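33-36 kDa outer membrane protein (Acinetobacter baumannii, PDB 6GIE) probably forms a beta-barrel channel in the outer membrane that lets small solutes through. Local coordinates at residues A238-D242 and D251-G255. Residues are numbered along the deposited sequence; the frame is centred on the assembly and turned at random.
Sequences ASFAD and DHVWG. With C8E ((hydroxyethyloxy)tri(ethyloxy)octane), chain D; C8E ((hydroxyethyloxy)tri(ethyloxy)octane), chain E.
Phe240 and His252 project side by side from neighbouring strands of an antiparallel beta hairpin, and they illustrate how the wall of a porin-type beta-barrel sorts its side chains between two faces. Phe240, Asp242, His252 and Trp254 share the face on which detergent is bound, consistent with the outer surface of the barrel; Ser239, Ala241 and Val253 take the other. The Phe240 ring, its CG anti to the backbone N (chi1 176°), meets the imidazole obliquely, CZ lying 4.1 Å from His252 CD2, while Phe240 CD1 rests 4.3 Å from Trp254 CB. Beyond it, the Asp242 carboxylate runs alongside the imidazole with its plane turned 69° from the ring. Asp242 OD2 reaches the ring edge, 3.0 Å from His252 NE2, and Asp251 CB lies over one face of the same ring, toward its rim. Four backbone hydrogen bonds join the strands through the pairs Ser239–Gly255 and Ala241–Val253; in the second pair the methyl of Ala241 meets the Val253 side chain, CB to CB 4.3 Å. Strand 234-242 also pairs with strand 220-229, and strand 252-261 with strand 266-276, where Asp251 and His252 form a classic beta bulge opposite Asn276. The end of the Trp254 side chain leads away from strand 234-242: CG sits between the backbone N and the carbonyl carbon (chi1 62°), bringing the NE1 side of its indole to the polyether part of a bound C8E. There NE1 gives a weak, nearly straight hydrogen bond to ether oxygen O15 of the chain D C8E, which lies in the indole plane at its edge, 3.3 Å from Trp254 NE1.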
# COMPACT_ATOMS: atom_id res chain seq x y z
N ALA A 238 -9.04 -7.92 -3.84
CA ALA A 238 -9.09 -8.88 -2.78
C ALA A 238 -7.70 -9.14 -2.24
O ALA A 238 -6.69 -8.85 -2.90
CB ALA A 238 -9.76 -10.19 -3.27
N SER A 239 -7.64 -9.71 -1.05
CA SER A 239 -6.37 -9.91 -0.38
C SER A 239 -6.47 -10.99 0.64
O SER A 239 -7.54 -11.37 1.11
CB SER A 239 -5.87 -8.59 0.33
OG SER A 239 -6.78 -8.25 1.34
N PHE A 240 -5.31 -11.49 0.99
CA PHE A 240 -5.23 -12.70 1.78
C PHE A 240 -3.92 -12.61 2.50
O PHE A 240 -2.94 -12.06 1.95
CB PHE A 240 -5.27 -14.00 0.94
CG PHE A 240 -5.09 -15.24 1.78
CD1 PHE A 240 -6.19 -15.83 2.46
CD2 PHE A 240 -3.81 -15.78 1.98
CE1 PHE A 240 -6.03 -16.96 3.29
CE2 PHE A 240 -3.64 -16.89 2.82
CZ PHE A 240 -4.75 -17.47 3.47
N ALA A 241 -3.90 -13.12 3.71
CA ALA A 241 -2.63 -13.16 4.41
C ALA A 241 -2.64 -14.25 5.47
O ALA A 241 -3.65 -14.65 5.99
CB ALA A 241 -2.33 -11.77 5.00
N ASP A 242 -1.48 -14.81 5.68
CA ASP A 242 -1.31 -15.84 6.70
C ASP A 242 -0.39 -15.19 7.74
O ASP A 242 0.72 -14.71 7.41
CB ASP A 242 -0.66 -17.11 6.14
CG ASP A 242 -0.58 -18.22 7.17
OD1 ASP A 242 0.24 -18.10 8.09
OD2 ASP A 242 -1.33 -19.24 7.06
N ASP A 251 -4.76 -16.61 12.75
CA ASP A 251 -4.13 -17.40 11.69
C ASP A 251 -4.30 -16.79 10.28
O ASP A 251 -3.33 -16.51 9.60
CB ASP A 251 -4.68 -18.83 11.73
CG ASP A 251 -3.59 -19.87 11.86
OD1 ASP A 251 -2.89 -19.87 12.91
OD2 ASP A 251 -3.42 -20.67 10.91
N HIS A 252 -5.51 -16.57 9.82
CA HIS A 252 -5.72 -16.14 8.42
C HIS A 252 -6.52 -14.84 8.32
O HIS A 252 -7.40 -14.59 9.14
CB HIS A 252 -6.40 -17.28 7.65
CG HIS A 252 -5.64 -18.56 7.72
ND1 HIS A 252 -6.11 -19.67 8.38
CD2 HIS A 252 -4.40 -18.87 7.29
CE1 HIS A 252 -5.21 -20.63 8.32
NE2 HIS A 252 -4.15 -20.17 7.67
N VAL A 253 -6.16 -14.02 7.33
CA VAL A 253 -6.85 -12.77 7.02
C VAL A 253 -7.23 -12.69 5.54
O VAL A 253 -6.40 -12.94 4.70
CB VAL A 253 -5.97 -11.57 7.29
CG1 VAL A 253 -6.65 -10.29 6.86
CG2 VAL A 253 -5.62 -11.53 8.78
N TRP A 254 -8.48 -12.33 5.25
CA TRP A 254 -8.90 -12.09 3.89
C TRP A 254 -9.79 -10.83 3.80
O TRP A 254 -10.45 -10.44 4.78
CB TRP A 254 -9.55 -13.34 3.31
CG TRP A 254 -10.73 -13.80 3.97
CD1 TRP A 254 -11.99 -13.64 3.52
CD2 TRP A 254 -10.84 -14.55 5.21
NE1 TRP A 254 -12.90 -14.19 4.40
CE2 TRP A 254 -12.21 -14.76 5.45
CE3 TRP A 254 -9.91 -15.02 6.15
CZ2 TRP A 254 -12.69 -15.45 6.59
CZ3 TRP A 254 -10.38 -15.68 7.29
CH2 TRP A 254 -11.76 -15.91 7.49
N GLY A 255 -9.73 -10.16 2.66
CA GLY A 255 -10.44 -8.96 2.46
C GLY A 255 -10.89 -8.67 1.05
O GLY A 255 -10.35 -9.21 0.09
O12 C8E D . -15.94 -16.66 5.12
C13 C8E D . -16.97 -15.85 4.53
C14 C8E D . -16.38 -14.98 3.44
O15 C8E D . -16.14 -13.67 3.96
C16 C8E D . -16.18 -12.60 3.01
C17 C8E D . -14.74 -12.20 2.72
O18 C8E D . -14.66 -11.14 1.77
C19 C8E D . -13.33 -10.89 1.35
C20 C8E D . -12.88 -11.85 0.26
O21 C8E D . -13.17 -11.27 -1.02
C14 C8E E . -12.58 -9.41 -6.65
O15 C8E E . -11.17 -9.55 -6.50
C16 C8E E . -10.54 -10.21 -7.60
C17 C8E E . -9.16 -10.74 -7.25
O18 C8E E . -9.24 -12.08 -6.72
C19 C8E E . -8.02 -12.83 -6.74
C20 C8E E . -7.39 -12.90 -5.36
O21 C8E E . -7.07 -14.26 -5.11